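PDB 3I2W: syndapin from Drosophila melanogaster, which probably acts in endocytosis, regulating internalization of plasma-membrane proteins, and binds phospholipids, with the F-BAR domain seen here forming its dimeric, helical part. Local coordinates for residues Phe4-Tyr10 and Phe123-Gln127; Thr14-Glu18 and Glu115-Glu120; Ile31-Ala35 and Leu90-Asn95. All blocks are in the same frame, centred on the assembly; numbering follows the deposited sequence.

Interaction 1. Residues Phe4-Tyr10 and Phe123-Gln127; sequences FWEPGNY and FKKAQ
Tyr10 and Phe123 form the tightly packed part of this contact. Their rings are nearly parallel, with planes 15° apart, but they are offset so far that little of one lies above the other. Each ring instead takes the other's methylene over its face: Phe123 CB lies 3.5 Å from the centroid of the Tyr10 ring, and Tyr10 CB lies 3.6 Å from that of Phe123, a reciprocal pair of CH-pi contacts. Tyr10 suits the place because its ring packs while its OH passes on to the aliphatic stem of Lys124, 3.7 Å from CB. Phe4 adds an edge, with its CZ 4.0 Å from Phe123 CE1.

Gln127 supplies the polar grip. Its CG is anti to the backbone N (chi1 -168°) and the chain runs out extended, carrying the amide to the type II turn Glu6-Asn9. There OE1 accepts a nearly straight bond from Gly8 N, 3.1 Å long at 168°, while also lying at the edge of the Tyr10 ring. Gly8 fits the third position of the turn, where phi is positive. Gln127 NE2 donates to water 1, 3.0 Å away. That water in turn donates to Phe4 O and Glu6 O, and NE2 is also hydrogen-bonded to Tyr207 OH.

The looser side faces solvent: exposed Pro7 only brushes the amide, and the amine end of Lys124 leads away. Trp5, by contrast, is buried and turned to the second subunit, where its NE1 bonds to Ile277 O of that chain. The whole is an N-terminal loop packed on the helical bundle of an F-BAR homodimer.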
ATOM      1  N   PHE B   4     -41.581 -14.169   6.695  1.00 33.80           N
ATOM      2  CA  PHE B   4     -41.868 -12.832   7.212  1.00 32.61           C
ATOM      3  C   PHE B   4     -43.222 -12.680   7.943  1.00 32.06           C
ATOM      4  O   PHE B   4     -43.353 -11.989   8.948  1.00 31.55           O
ATOM      5  CB  PHE B   4     -41.786 -11.818   6.062  1.00 31.76           C
ATOM      6  CG  PHE B   4     -42.251 -10.450   6.451  1.00 30.56           C
ATOM      7  CD1 PHE B   4     -41.443  -9.621   7.207  1.00 28.24           C
ATOM      8  CD2 PHE B   4     -43.526 -10.007   6.101  1.00 27.30           C
ATOM      9  CE1 PHE B   4     -41.893  -8.375   7.549  1.00 27.02           C
ATOM     10  CE2 PHE B   4     -43.960  -8.795   6.454  1.00 23.51           C
ATOM     11  CZ  PHE B   4     -43.147  -7.959   7.169  1.00 23.25           C
ATOM     12  N   TRP B   5     -44.236 -13.306   7.391  1.00 32.15           N
ATOM     13  CA  TRP B   5     -45.596 -13.134   7.869  1.00 32.30           C
ATOM     14  C   TRP B   5     -45.954 -13.748   9.240  1.00 32.82           C
ATOM     15  O   TRP B   5     -46.901 -13.317   9.883  1.00 32.31           O
ATOM     16  CB  TRP B   5     -46.500 -13.586   6.763  1.00 31.36           C
ATOM     17  CG  TRP B   5     -46.384 -12.647   5.630  1.00 29.95           C
ATOM     18  CD1 TRP B   5     -45.798 -12.869   4.429  1.00 28.69           C
ATOM     19  CD2 TRP B   5     -46.849 -11.297   5.608  1.00 28.95           C
ATOM     20  NE1 TRP B   5     -45.903 -11.755   3.639  1.00 25.41           N
ATOM     21  CE2 TRP B   5     -46.570 -10.785   4.336  1.00 26.60           C
ATOM     22  CE3 TRP B   5     -47.541 -10.492   6.532  1.00 29.93           C
ATOM     23  CZ2 TRP B   5     -46.912  -9.500   3.967  1.00 29.17           C
ATOM     24  CZ3 TRP B   5     -47.894  -9.215   6.166  1.00 31.17           C
ATOM     25  CH2 TRP B   5     -47.568  -8.719   4.903  1.00 30.64           C
ATOM     26  N   GLU B   6     -45.133 -14.712   9.646  1.00 34.03           N
ATOM     27  CA  GLU B   6     -45.040 -15.354  10.952  1.00 35.96           C
ATOM     28  C   GLU B   6     -44.687 -14.423  12.133  1.00 35.21           C
ATOM     29  O   GLU B   6     -43.877 -13.543  12.005  1.00 34.65           O
ATOM     30  CB  GLU B   6     -43.898 -16.335  10.787  1.00 37.34           C
ATOM     31  CG  GLU B   6     -44.124 -17.752  11.254  1.00 43.24           C
ATOM     32  CD  GLU B   6     -45.330 -18.402  10.637  1.00 49.41           C
ATOM     33  OE1 GLU B   6     -45.479 -18.393   9.377  1.00 52.16           O
ATOM     34  OE2 GLU B   6     -46.130 -18.937  11.443  1.00 53.34           O
ATOM     35  N   PRO B   7     -45.281 -14.637  13.306  1.00 35.49           N
ATOM     36  CA  PRO B   7     -45.062 -13.647  14.391  1.00 35.54           C
ATOM     37  C   PRO B   7     -43.599 -13.490  14.773  1.00 35.36           C
ATOM     38  O   PRO B   7     -42.845 -14.475  14.830  1.00 36.69           O
ATOM     39  CB  PRO B   7     -45.834 -14.227  15.596  1.00 34.76           C
ATOM     40  CG  PRO B   7     -46.787 -15.164  15.032  1.00 34.68           C
ATOM     41  CD  PRO B   7     -46.177 -15.724  13.730  1.00 35.53           C
ATOM     42  N   GLY B   8     -43.198 -12.259  15.027  1.00 34.39           N
ATOM     43  CA  GLY B   8     -41.816 -11.970  15.389  1.00 32.72           C
ATOM     44  C   GLY B   8     -40.819 -11.913  14.241  1.00 31.47           C
ATOM     45  O   GLY B   8     -39.730 -11.417  14.398  1.00 31.63           O
ATOM     46  N   ASN B   9     -41.171 -12.428  13.087  1.00 30.64           N
ATOM     47  CA  ASN B   9     -40.203 -12.597  12.045  1.00 29.94           C
ATOM     48  C   ASN B   9     -39.806 -11.348  11.306  1.00 29.48           C
ATOM     49  O   ASN B   9     -38.946 -11.418  10.457  1.00 29.73           O
ATOM     50  CB  ASN B   9     -40.664 -13.667  11.069  1.00 30.61           C
ATOM     51  CG  ASN B   9     -40.198 -15.040  11.480  1.00 31.82           C
ATOM     52  OD1 ASN B   9     -39.420 -15.180  12.401  1.00 37.35           O
ATOM     53  ND2 ASN B   9     -40.650 -16.053  10.791  1.00 33.91           N
ATOM     54  N   TYR B  10     -40.396 -10.206  11.646  1.00 28.65           N
ATOM     55  CA  TYR B  10     -40.015  -8.936  11.059  1.00 27.97           C
ATOM     56  C   TYR B  10     -38.686  -8.519  11.580  1.00 28.58           C
ATOM     57  O   TYR B  10     -38.146  -7.495  11.194  1.00 29.12           O
ATOM     58  CB  TYR B  10     -41.001  -7.864  11.422  1.00 28.09           C
ATOM     59  CG  TYR B  10     -41.272  -7.763  12.893  1.00 28.07           C
ATOM     60  CD1 TYR B  10     -42.364  -8.386  13.467  1.00 28.84           C
ATOM     61  CD2 TYR B  10     -40.447  -7.059  13.702  1.00 28.21           C
ATOM     62  CE1 TYR B  10     -42.612  -8.294  14.824  1.00 29.01           C
ATOM     63  CE2 TYR B  10     -40.695  -6.954  15.040  1.00 31.01           C
ATOM     64  CZ  TYR B  10     -41.772  -7.570  15.605  1.00 29.96           C
ATOM     65  OH  TYR B  10     -41.958  -7.433  16.965  1.00 30.53           O
ATOM     66  N   PHE B 123     -43.796  -2.407  14.244  1.00 29.61           N
ATOM     67  CA  PHE B 123     -44.214  -3.700  13.712  1.00 29.50           C
ATOM     68  C   PHE B 123     -45.017  -4.446  14.763  1.00 31.00           C
ATOM     69  O   PHE B 123     -45.976  -5.154  14.470  1.00 31.31           O
ATOM     70  CB  PHE B 123     -43.026  -4.570  13.427  1.00 28.65           C
ATOM     71  CG  PHE B 123     -42.520  -4.488  12.034  1.00 28.11           C
ATOM     72  CD1 PHE B 123     -43.304  -4.892  10.957  1.00 27.96           C
ATOM     73  CD2 PHE B 123     -41.228  -4.057  11.783  1.00 25.65           C
ATOM     74  CE1 PHE B 123     -42.810  -4.846   9.668  1.00 26.48           C
ATOM     75  CE2 PHE B 123     -40.751  -4.023  10.494  1.00 26.85           C
ATOM     76  CZ  PHE B 123     -41.537  -4.426   9.437  1.00 24.59           C
ATOM     77  N   LYS B 124     -44.590  -4.318  16.005  1.00 31.73           N
ATOM     78  CA  LYS B 124     -45.160  -5.112  17.030  1.00 32.76           C
ATOM     79  C   LYS B 124     -46.582  -4.651  17.138  1.00 32.80           C
ATOM     80  O   LYS B 124     -47.456  -5.452  17.289  1.00 33.26           O
ATOM     81  CB  LYS B 124     -44.384  -4.923  18.324  1.00 33.73           C
ATOM     82  CG  LYS B 124     -44.685  -5.915  19.393  1.00 35.93           C
ATOM     83  CD  LYS B 124     -44.249  -5.391  20.726  1.00 43.25           C
ATOM     84  CE  LYS B 124     -44.739  -6.307  21.838  1.00 48.81           C
ATOM     85  NZ  LYS B 124     -44.149  -7.686  21.674  1.00 51.28           N
ATOM     86  N   LYS B 125     -46.816  -3.350  17.017  1.00 33.42           N
ATOM     87  CA  LYS B 125     -48.149  -2.786  17.120  1.00 33.34           C
ATOM     88  C   LYS B 125     -48.965  -3.242  15.922  1.00 33.46           C
ATOM     89  O   LYS B 125     -50.000  -3.848  16.028  1.00 34.18           O
ATOM     90  CB  LYS B 125     -48.017  -1.302  17.098  1.00 32.78           C
ATOM     91  CG  LYS B 125     -48.863  -0.605  18.151  1.00 37.93           C
ATOM     92  CD  LYS B 125     -49.148   0.845  17.752  1.00 41.03           C
ATOM     93  CE  LYS B 125     -49.660   0.859  16.332  1.00 43.97           C
ATOM     94  NZ  LYS B 125     -50.427   2.086  16.173  1.00 50.20           N
ATOM     95  N   ALA B 126     -48.464  -2.969  14.749  1.00 33.62           N
ATOM     96  CA  ALA B 126     -49.010  -3.540  13.563  1.00 33.33           C
ATOM     97  C   ALA B 126     -49.363  -5.031  13.640  1.00 34.05           C
ATOM     98  O   ALA B 126     -50.209  -5.455  12.903  1.00 35.47           O
ATOM     99  CB  ALA B 126     -48.045  -3.300  12.451  1.00 32.27           C
ATOM    100  N   GLN B 127     -48.718  -5.853  14.475  1.00 34.19           N
ATOM    101  CA  GLN B 127     -48.916  -7.308  14.376  1.00 32.84           C
ATOM    102  C   GLN B 127     -49.796  -7.797  15.509  1.00 33.74           C
ATOM    103  O   GLN B 127     -50.403  -8.873  15.411  1.00 34.20           O
ATOM    104  CB  GLN B 127     -47.577  -8.027  14.414  1.00 32.49           C
ATOM    105  CG  GLN B 127     -47.619  -9.474  14.032  1.00 30.81           C
ATOM    106  CD  GLN B 127     -46.254 -10.123  14.030  1.00 30.95           C
ATOM    107  OE1 GLN B 127     -45.534 -10.170  15.059  1.00 25.44           O
ATOM    108  NE2 GLN B 127     -45.889 -10.679  12.865  1.00 32.65           N
TER
HETATM  109  O   HOH W   1     -43.321 -10.947  11.422  1.00 18.13           O

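Interaction 2. Residues Thr14-Glu18 and Glu115-Glu120; sequences TKRIE and ERKDLE
The antiparallel helix packing of the F-BAR bundle is seen here as a knob-into-hole fit, with Arg116 of helix 114-159 set among Thr14, Lys15, Ile17 and Glu18 of helix 11-58. The two short axes approach to 8.8 Å and run at 170° to each other. Arginine suits this partly exposed place because its long stem packs while its head ties charges together. With CG anti to the backbone N (chi1 -161°) and the chain extended to NE, the stem passes Thr14 O, 3.5 Å from CG, and the guanidinium lays one face over Lys15 CA. At the group's edge NH1 makes a salt bridge with Glu18 OE1 at 2.8 Å; the two planes are 76° apart, and NH1 meets the oxygen from above the carboxylate. NE holds Glu120 OE2 at 3.1 Å within its own helix, completing a three-residue ionic network. Replacing this arginine with an alanine removes the guanidinium and would probably leave the carboxylates of Glu18 and Glu120 without their shared positive mate. Thr14 OG1, hydrogen-bonded to Lys11 O, also lies 3.3 Å from Glu120 OE2. On the other face of helix 11-58, Arg16 makes a cation-pi contact with Trp271 of the second subunit. Deeper between the helices, the Ile17 CD1 methyl lies against the backbone of helix 114-159, 3.6 Å from Glu115 O, and finds an apolar neighbour in Leu119 CB at 4.3 Å.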
ATOM      1  N   THR B  14     -35.672  -5.466  10.964  1.00 25.29           N
ATOM      2  CA  THR B  14     -35.251  -4.483  11.913  1.00 26.41           C
ATOM      3  C   THR B  14     -33.773  -4.736  12.208  1.00 26.92           C
ATOM      4  O   THR B  14     -33.015  -3.800  12.336  1.00 27.42           O
ATOM      5  CB  THR B  14     -36.084  -4.467  13.217  1.00 26.57           C
ATOM      6  OG1 THR B  14     -35.921  -5.689  13.909  1.00 29.57           O
ATOM      7  CG2 THR B  14     -37.519  -4.369  12.943  1.00 27.75           C
ATOM      8  N   LYS B  15     -33.327  -5.990  12.257  1.00 26.79           N
ATOM      9  CA  LYS B  15     -31.913  -6.219  12.554  1.00 26.23           C
ATOM     10  C   LYS B  15     -31.095  -5.464  11.512  1.00 25.17           C
ATOM     11  O   LYS B  15     -30.020  -4.948  11.799  1.00 25.24           O
ATOM     12  CB  LYS B  15     -31.579  -7.719  12.601  1.00 26.31           C
ATOM     13  CG  LYS B  15     -30.144  -8.047  12.818  1.00 27.48           C
ATOM     14  CD  LYS B  15     -29.909  -9.529  13.221  1.00 30.41           C
ATOM     15  CE  LYS B  15     -28.445 -10.020  12.847  1.00 32.88           C
ATOM     16  NZ  LYS B  15     -28.167 -10.055  11.297  1.00 29.68           N
ATOM     17  N   ARG B  16     -31.654  -5.352  10.320  1.00 24.02           N
ATOM     18  CA  ARG B  16     -30.939  -4.773   9.197  1.00 23.86           C
ATOM     19  C   ARG B  16     -30.680  -3.267   9.360  1.00 24.29           C
ATOM     20  O   ARG B  16     -29.708  -2.770   8.861  1.00 24.77           O
ATOM     21  CB  ARG B  16     -31.636  -5.082   7.865  1.00 22.82           C
ATOM     22  CG  ARG B  16     -30.962  -4.323   6.727  1.00 23.70           C
ATOM     23  CD  ARG B  16     -31.680  -4.391   5.381  1.00 22.91           C
ATOM     24  NE  ARG B  16     -33.025  -3.845   5.441  1.00 22.38           N
ATOM     25  CZ  ARG B  16     -33.821  -3.709   4.389  1.00 25.38           C
ATOM     26  NH1 ARG B  16     -33.383  -4.008   3.162  1.00 28.07           N
ATOM     27  NH2 ARG B  16     -35.044  -3.245   4.552  1.00 24.61           N
ATOM     28  N   ILE B  17     -31.571  -2.554  10.034  1.00 24.34           N
ATOM     29  CA  ILE B  17     -31.311  -1.209  10.458  1.00 24.08           C
ATOM     30  C   ILE B  17     -30.001  -1.134  11.179  1.00 24.84           C
ATOM     31  O   ILE B  17     -29.191  -0.300  10.828  1.00 26.64           O
ATOM     32  CB  ILE B  17     -32.393  -0.714  11.437  1.00 24.06           C
ATOM     33  CG1 ILE B  17     -33.705  -0.575  10.721  1.00 23.76           C
ATOM     34  CG2 ILE B  17     -32.063   0.626  12.001  1.00 23.30           C
ATOM     35  CD1 ILE B  17     -34.813  -0.292  11.637  1.00 26.52           C
ATOM     36  N   GLU B  18     -29.807  -1.958  12.214  1.00 25.27           N
ATOM     37  CA  GLU B  18     -28.587  -1.953  13.021  1.00 25.55           C
ATOM     38  C   GLU B  18     -27.371  -2.475  12.229  1.00 26.83           C
ATOM     39  O   GLU B  18     -26.256  -2.045  12.448  1.00 27.75           O
ATOM     40  CB  GLU B  18     -28.796  -2.816  14.239  1.00 25.21           C
ATOM     41  CG  GLU B  18     -27.501  -3.154  14.982  1.00 27.69           C
ATOM     42  CD  GLU B  18     -27.623  -3.355  16.522  1.00 27.83           C
ATOM     43  OE1 GLU B  18     -28.727  -3.330  17.066  1.00 29.42           O
ATOM     44  OE2 GLU B  18     -26.582  -3.496  17.205  1.00 29.56           O
ATOM     45  N   GLU B 115     -33.604   4.082  16.075  1.00 24.59           N
ATOM     46  CA  GLU B 115     -34.263   3.757  14.838  1.00 24.75           C
ATOM     47  C   GLU B 115     -34.681   2.310  14.761  1.00 25.44           C
ATOM     48  O   GLU B 115     -35.732   2.004  14.215  1.00 26.84           O
ATOM     49  CB  GLU B 115     -33.445   4.175  13.615  1.00 25.07           C
ATOM     50  CG  GLU B 115     -33.245   5.712  13.502  1.00 23.43           C
ATOM     51  CD  GLU B 115     -32.292   6.289  14.574  1.00 25.25           C
ATOM     52  OE1 GLU B 115     -31.745   5.533  15.395  1.00 22.88           O
ATOM     53  OE2 GLU B 115     -32.054   7.514  14.595  1.00 30.82           O
ATOM     54  N   ARG B 116     -33.908   1.406  15.334  1.00 25.47           N
ATOM     55  CA  ARG B 116     -34.359   0.012  15.420  1.00 24.76           C
ATOM     56  C   ARG B 116     -35.526  -0.213  16.395  1.00 24.75           C
ATOM     57  O   ARG B 116     -36.539  -0.819  16.054  1.00 24.43           O
ATOM     58  CB  ARG B 116     -33.180  -0.865  15.794  1.00 24.57           C
ATOM     59  CG  ARG B 116     -33.373  -2.320  15.488  1.00 25.50           C
ATOM     60  CD  ARG B 116     -32.201  -3.120  16.017  1.00 29.35           C
ATOM     61  NE  ARG B 116     -32.598  -4.508  16.181  1.00 33.57           N
ATOM     62  CZ  ARG B 116     -31.790  -5.541  16.351  1.00 31.41           C
ATOM     63  NH1 ARG B 116     -30.488  -5.401  16.377  1.00 34.64           N
ATOM     64  NH2 ARG B 116     -32.305  -6.735  16.453  1.00 32.61           N
ATOM     65  N   LYS B 117     -35.378   0.286  17.609  1.00 25.55           N
ATOM     66  CA  LYS B 117     -36.338   0.073  18.684  1.00 26.41           C
ATOM     67  C   LYS B 117     -37.686   0.602  18.317  1.00 27.29           C
ATOM     68  O   LYS B 117     -38.671  -0.068  18.531  1.00 27.56           O
ATOM     69  CB  LYS B 117     -35.865   0.826  19.915  1.00 26.67           C
ATOM     70  CG  LYS B 117     -36.873   0.917  21.027  1.00 28.25           C
ATOM     71  CD  LYS B 117     -36.980  -0.379  21.812  1.00 33.12           C
ATOM     72  CE  LYS B 117     -38.360  -0.560  22.459  1.00 38.02           C
ATOM     73  NZ  LYS B 117     -38.288  -1.817  23.247  1.00 42.41           N
ATOM     74  N   ASP B 118     -37.726   1.807  17.740  1.00 28.09           N
ATOM     75  CA  ASP B 118     -38.960   2.421  17.317  1.00 28.43           C
ATOM     76  C   ASP B 118     -39.675   1.576  16.307  1.00 29.32           C
ATOM     77  O   ASP B 118     -40.870   1.397  16.388  1.00 30.63           O
ATOM     78  CB  ASP B 118     -38.717   3.763  16.680  1.00 28.34           C
ATOM     79  CG  ASP B 118     -38.382   4.840  17.669  1.00 29.99           C
ATOM     80  OD1 ASP B 118     -38.623   4.667  18.876  1.00 34.82           O
ATOM     81  OD2 ASP B 118     -37.828   5.886  17.254  1.00 35.01           O
ATOM     82  N   LEU B 119     -38.964   1.067  15.323  1.00 29.84           N
ATOM     83  CA  LEU B 119     -39.639   0.294  14.322  1.00 30.39           C
ATOM     84  C   LEU B 119     -40.000  -1.105  14.729  1.00 30.47           C
ATOM     85  O   LEU B 119     -40.782  -1.759  14.056  1.00 31.01           O
ATOM     86  CB  LEU B 119     -38.810   0.217  13.078  1.00 30.31           C
ATOM     87  CG  LEU B 119     -39.366   1.322  12.263  1.00 31.92           C
ATOM     88  CD1 LEU B 119     -38.706   2.586  12.841  1.00 37.40           C
ATOM     89  CD2 LEU B 119     -38.864   1.046  10.978  1.00 35.85           C
ATOM     90  N   GLU B 120     -39.403  -1.607  15.793  1.00 30.07           N
ATOM     91  CA  GLU B 120     -39.719  -2.956  16.147  1.00 29.91           C
ATOM     92  C   GLU B 120     -41.019  -2.769  16.772  1.00 30.47           C
ATOM     93  O   GLU B 120     -41.922  -3.531  16.518  1.00 31.61           O
ATOM     94  CB  GLU B 120     -38.734  -3.517  17.138  1.00 29.21           C
ATOM     95  CG  GLU B 120     -37.548  -4.157  16.493  1.00 30.12           C
ATOM     96  CD  GLU B 120     -36.512  -4.593  17.510  1.00 31.81           C
ATOM     97  OE1 GLU B 120     -36.720  -4.350  18.707  1.00 34.81           O
ATOM     98  OE2 GLU B 120     -35.504  -5.210  17.134  1.00 30.72           O
TER

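Interaction 3. Residues Ile31-Ala35 and Leu90-Asn95; sequences IQERA and LCNDVN
With CG1 anti to its carbonyl carbon (chi1 -76°), Ile31 spreads its two branches over helix 63-105: CG2 meets Leu90 CB at 3.8 Å, and CD1 reaches Val94 CG1 at 4.0 Å. Leu90 answers from its side with CG beside the backbone N (chi1 -66°), a setting that carries CD1 over to the next turn of helix 11-58, where it lies 4.1 Å from Ala35 CB and also touches Arg34 CG. The small alanine lets the leucine methyl come close to the helix backbone. Cys91 works in the same neighbourhood, its SG 3.9 Å from Ala35 CB and close to Gln32 NE2, which lies at the exposed border of the contact.

Asn95 brings a buried amide into this largely apolar face. It lies alongside Ile31, the two side chains running opposite ways, with Asn95 OD1 3.5 Å from Ile31 CB. The amide is not left idle, since ND2 is hydrogen-bonded to Gln28 O, a carbonyl of the helix it packs on. An amide suits the spot because it can lie against a branched aliphatic chain while reaching that backbone oxygen. Helix 63-105 widens into a pi-type turn here: Asn95 N bonds to Leu90 O at 2.8 Å, and the usual bond from Val94 N to the same oxygen is weak.

The short axes approach to 10.0 Å at 159°, an antiparallel pair within the elongated bundle. Helix 169-240 covers Leu90 and Val94, with Cys239 touching both and Leu240 touching Leu90 and Arg34. Glu33 and Arg34 carry helix 11-58 to the second subunit, where Glu75 of that chain takes a salt bridge from Arg34 and its Trp48 offers a cation-pi face.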
ATOM      1  N   ILE B  31     -11.563   2.036   5.025  1.00 26.37           N
ATOM      2  CA  ILE B  31     -10.900   3.131   4.358  1.00 24.99           C
ATOM      3  C   ILE B  31      -9.700   3.560   5.175  1.00 24.92           C
ATOM      4  O   ILE B  31      -8.620   3.750   4.639  1.00 25.56           O
ATOM      5  CB  ILE B  31     -11.913   4.277   4.148  1.00 25.36           C
ATOM      6  CG1 ILE B  31     -12.819   3.900   2.997  1.00 24.27           C
ATOM      7  CG2 ILE B  31     -11.251   5.620   3.944  1.00 24.56           C
ATOM      8  CD1 ILE B  31     -14.131   4.528   3.090  1.00 28.04           C
ATOM      9  N   GLN B  32      -9.874   3.707   6.484  1.00 25.09           N
ATOM     10  CA  GLN B  32      -8.807   4.187   7.337  1.00 24.86           C
ATOM     11  C   GLN B  32      -7.621   3.260   7.116  1.00 25.11           C
ATOM     12  O   GLN B  32      -6.468   3.699   6.989  1.00 24.09           O
ATOM     13  CB  GLN B  32      -9.246   4.164   8.786  1.00 24.89           C
ATOM     14  CG  GLN B  32      -8.155   4.499   9.812  1.00 27.53           C
ATOM     15  CD  GLN B  32      -7.914   6.015   9.948  1.00 36.04           C
ATOM     16  OE1 GLN B  32      -8.815   6.797  10.364  1.00 42.73           O
ATOM     17  NE2 GLN B  32      -6.707   6.447   9.587  1.00 33.68           N
ATOM     18  N   GLU B  33      -7.927   1.968   7.019  1.00 25.27           N
ATOM     19  CA  GLU B  33      -6.909   0.989   6.852  1.00 24.92           C
ATOM     20  C   GLU B  33      -6.128   1.178   5.585  1.00 25.96           C
ATOM     21  O   GLU B  33      -4.919   1.136   5.645  1.00 28.02           O
ATOM     22  CB  GLU B  33      -7.443  -0.407   7.046  1.00 24.41           C
ATOM     23  CG  GLU B  33      -7.185  -0.818   8.498  1.00 25.40           C
ATOM     24  CD  GLU B  33      -7.849  -2.110   9.004  1.00 26.90           C
ATOM     25  OE1 GLU B  33      -7.919  -3.114   8.284  1.00 27.54           O
ATOM     26  OE2 GLU B  33      -8.272  -2.122  10.187  1.00 32.37           O
ATOM     27  N   ARG B  34      -6.777   1.421   4.455  1.00 25.91           N
ATOM     28  CA  ARG B  34      -6.090   1.675   3.211  1.00 25.61           C
ATOM     29  C   ARG B  34      -5.229   2.915   3.358  1.00 26.94           C
ATOM     30  O   ARG B  34      -4.106   2.980   2.883  1.00 27.32           O
ATOM     31  CB  ARG B  34      -7.138   1.913   2.137  1.00 25.15           C
ATOM     32  CG  ARG B  34      -6.645   2.303   0.732  1.00 24.77           C
ATOM     33  CD  ARG B  34      -5.555   1.390   0.230  1.00 23.34           C
ATOM     34  NE  ARG B  34      -5.194   1.710  -1.122  1.00 25.14           N
ATOM     35  CZ  ARG B  34      -5.791   1.227  -2.197  1.00 25.19           C
ATOM     36  NH1 ARG B  34      -6.785   0.378  -2.084  1.00 26.99           N
ATOM     37  NH2 ARG B  34      -5.376   1.591  -3.395  1.00 24.40           N
ATOM     38  N   ALA B  35      -5.786   3.929   3.999  1.00 28.44           N
ATOM     39  CA  ALA B  35      -5.055   5.155   4.327  1.00 28.34           C
ATOM     40  C   ALA B  35      -3.769   4.904   5.043  1.00 28.27           C
ATOM     41  O   ALA B  35      -2.849   5.656   4.909  1.00 28.63           O
ATOM     42  CB  ALA B  35      -5.921   6.036   5.181  1.00 28.19           C
ATOM     43  N   LEU B  90      -8.693  10.420   1.855  1.00 31.74           N
ATOM     44  CA  LEU B  90      -9.535   9.336   2.325  1.00 31.36           C
ATOM     45  C   LEU B  90      -9.998   9.721   3.697  1.00 32.50           C
ATOM     46  O   LEU B  90     -11.157   9.586   4.009  1.00 32.96           O
ATOM     47  CB  LEU B  90      -8.802   8.016   2.395  1.00 30.87           C
ATOM     48  CG  LEU B  90      -8.329   7.370   1.105  1.00 31.00           C
ATOM     49  CD1 LEU B  90      -7.518   6.176   1.456  1.00 33.91           C
ATOM     50  CD2 LEU B  90      -9.417   6.974   0.165  1.00 29.60           C
ATOM     51  N   CYS B  91      -9.121  10.244   4.528  1.00 33.43           N
ATOM     52  CA  CYS B  91      -9.586  10.580   5.852  1.00 34.81           C
ATOM     53  C   CYS B  91     -10.392  11.808   6.033  1.00 35.83           C
ATOM     54  O   CYS B  91     -11.101  11.865   6.997  1.00 38.48           O
ATOM     55  CB  CYS B  91      -8.487  10.594   6.888  1.00 34.27           C
ATOM     56  SG  CYS B  91      -7.734   9.037   6.868  1.00 34.69           S
ATOM     57  N   ASN B  92     -10.293  12.820   5.207  1.00 36.76           N
ATOM     58  CA  ASN B  92     -11.047  14.015   5.568  1.00 36.78           C
ATOM     59  C   ASN B  92     -12.053  14.368   4.544  1.00 37.55           C
ATOM     60  O   ASN B  92     -12.926  15.115   4.862  1.00 38.85           O
ATOM     61  CB  ASN B  92     -10.194  15.261   5.814  1.00 37.27           C
ATOM     62  CG  ASN B  92      -8.862  14.968   6.507  1.00 36.39           C
ATOM     63  OD1 ASN B  92      -8.822  14.265   7.492  1.00 35.72           O
ATOM     64  ND2 ASN B  92      -7.771  15.525   5.976  1.00 35.47           N
ATOM     65  N   ASP B  93     -11.920  13.914   3.302  1.00 37.91           N
ATOM     66  CA  ASP B  93     -13.060  13.984   2.396  1.00 38.06           C
ATOM     67  C   ASP B  93     -14.014  12.796   2.709  1.00 36.63           C
ATOM     68  O   ASP B  93     -15.215  12.988   2.926  1.00 37.18           O
ATOM     69  CB  ASP B  93     -12.669  14.012   0.901  1.00 39.31           C
ATOM     70  CG  ASP B  93     -11.935  15.342   0.449  1.00 44.97           C
ATOM     71  OD1 ASP B  93     -11.988  16.397   1.159  1.00 49.06           O
ATOM     72  OD2 ASP B  93     -11.309  15.317  -0.666  1.00 47.05           O
ATOM     73  N   VAL B  94     -13.496  11.577   2.759  1.00 33.47           N
ATOM     74  CA  VAL B  94     -14.388  10.458   2.721  1.00 30.81           C
ATOM     75  C   VAL B  94     -14.784   9.982   4.110  1.00 29.97           C
ATOM     76  O   VAL B  94     -15.956   9.954   4.443  1.00 29.81           O
ATOM     77  CB  VAL B  94     -13.812   9.342   1.874  1.00 30.79           C
ATOM     78  CG1 VAL B  94     -14.813   8.224   1.731  1.00 30.77           C
ATOM     79  CG2 VAL B  94     -13.467   9.884   0.505  1.00 31.37           C
ATOM     80  N   ASN B  95     -13.831   9.629   4.953  1.00 28.53           N
ATOM     81  CA  ASN B  95     -14.263   9.068   6.196  1.00 27.38           C
ATOM     82  C   ASN B  95     -15.179   9.998   7.008  1.00 26.78           C
ATOM     83  O   ASN B  95     -16.140   9.547   7.517  1.00 26.95           O
ATOM     84  CB  ASN B  95     -13.120   8.433   6.993  1.00 26.56           C
ATOM     85  CG  ASN B  95     -13.075   6.930   6.830  1.00 26.67           C
ATOM     86  OD1 ASN B  95     -13.901   6.349   6.137  1.00 30.72           O
ATOM     87  ND2 ASN B  95     -12.075   6.293   7.407  1.00 26.84           N
TER

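How the interactions relate
The three contacts nest along the chain, interaction 3 inside the loop closed by interaction 2 and that inside the one closed by interaction 1. Interactions 1 and 2 share helix 114-159 and touch, Phe123 CD2 lying 3.9 Å from Thr14 CG2; interactions 2 and 3 share helix 11-58 but their centres are about 28 Å apart. Interaction 3 is the buried one, largely apolar across its helices. The other two are partly buried: interaction 1 joins a loop to a helix through aromatic rings and a glutamine amide, whereas interaction 2 ties two helices with an ionic network toward the surface. Each has residues in its segments meeting the second subunit.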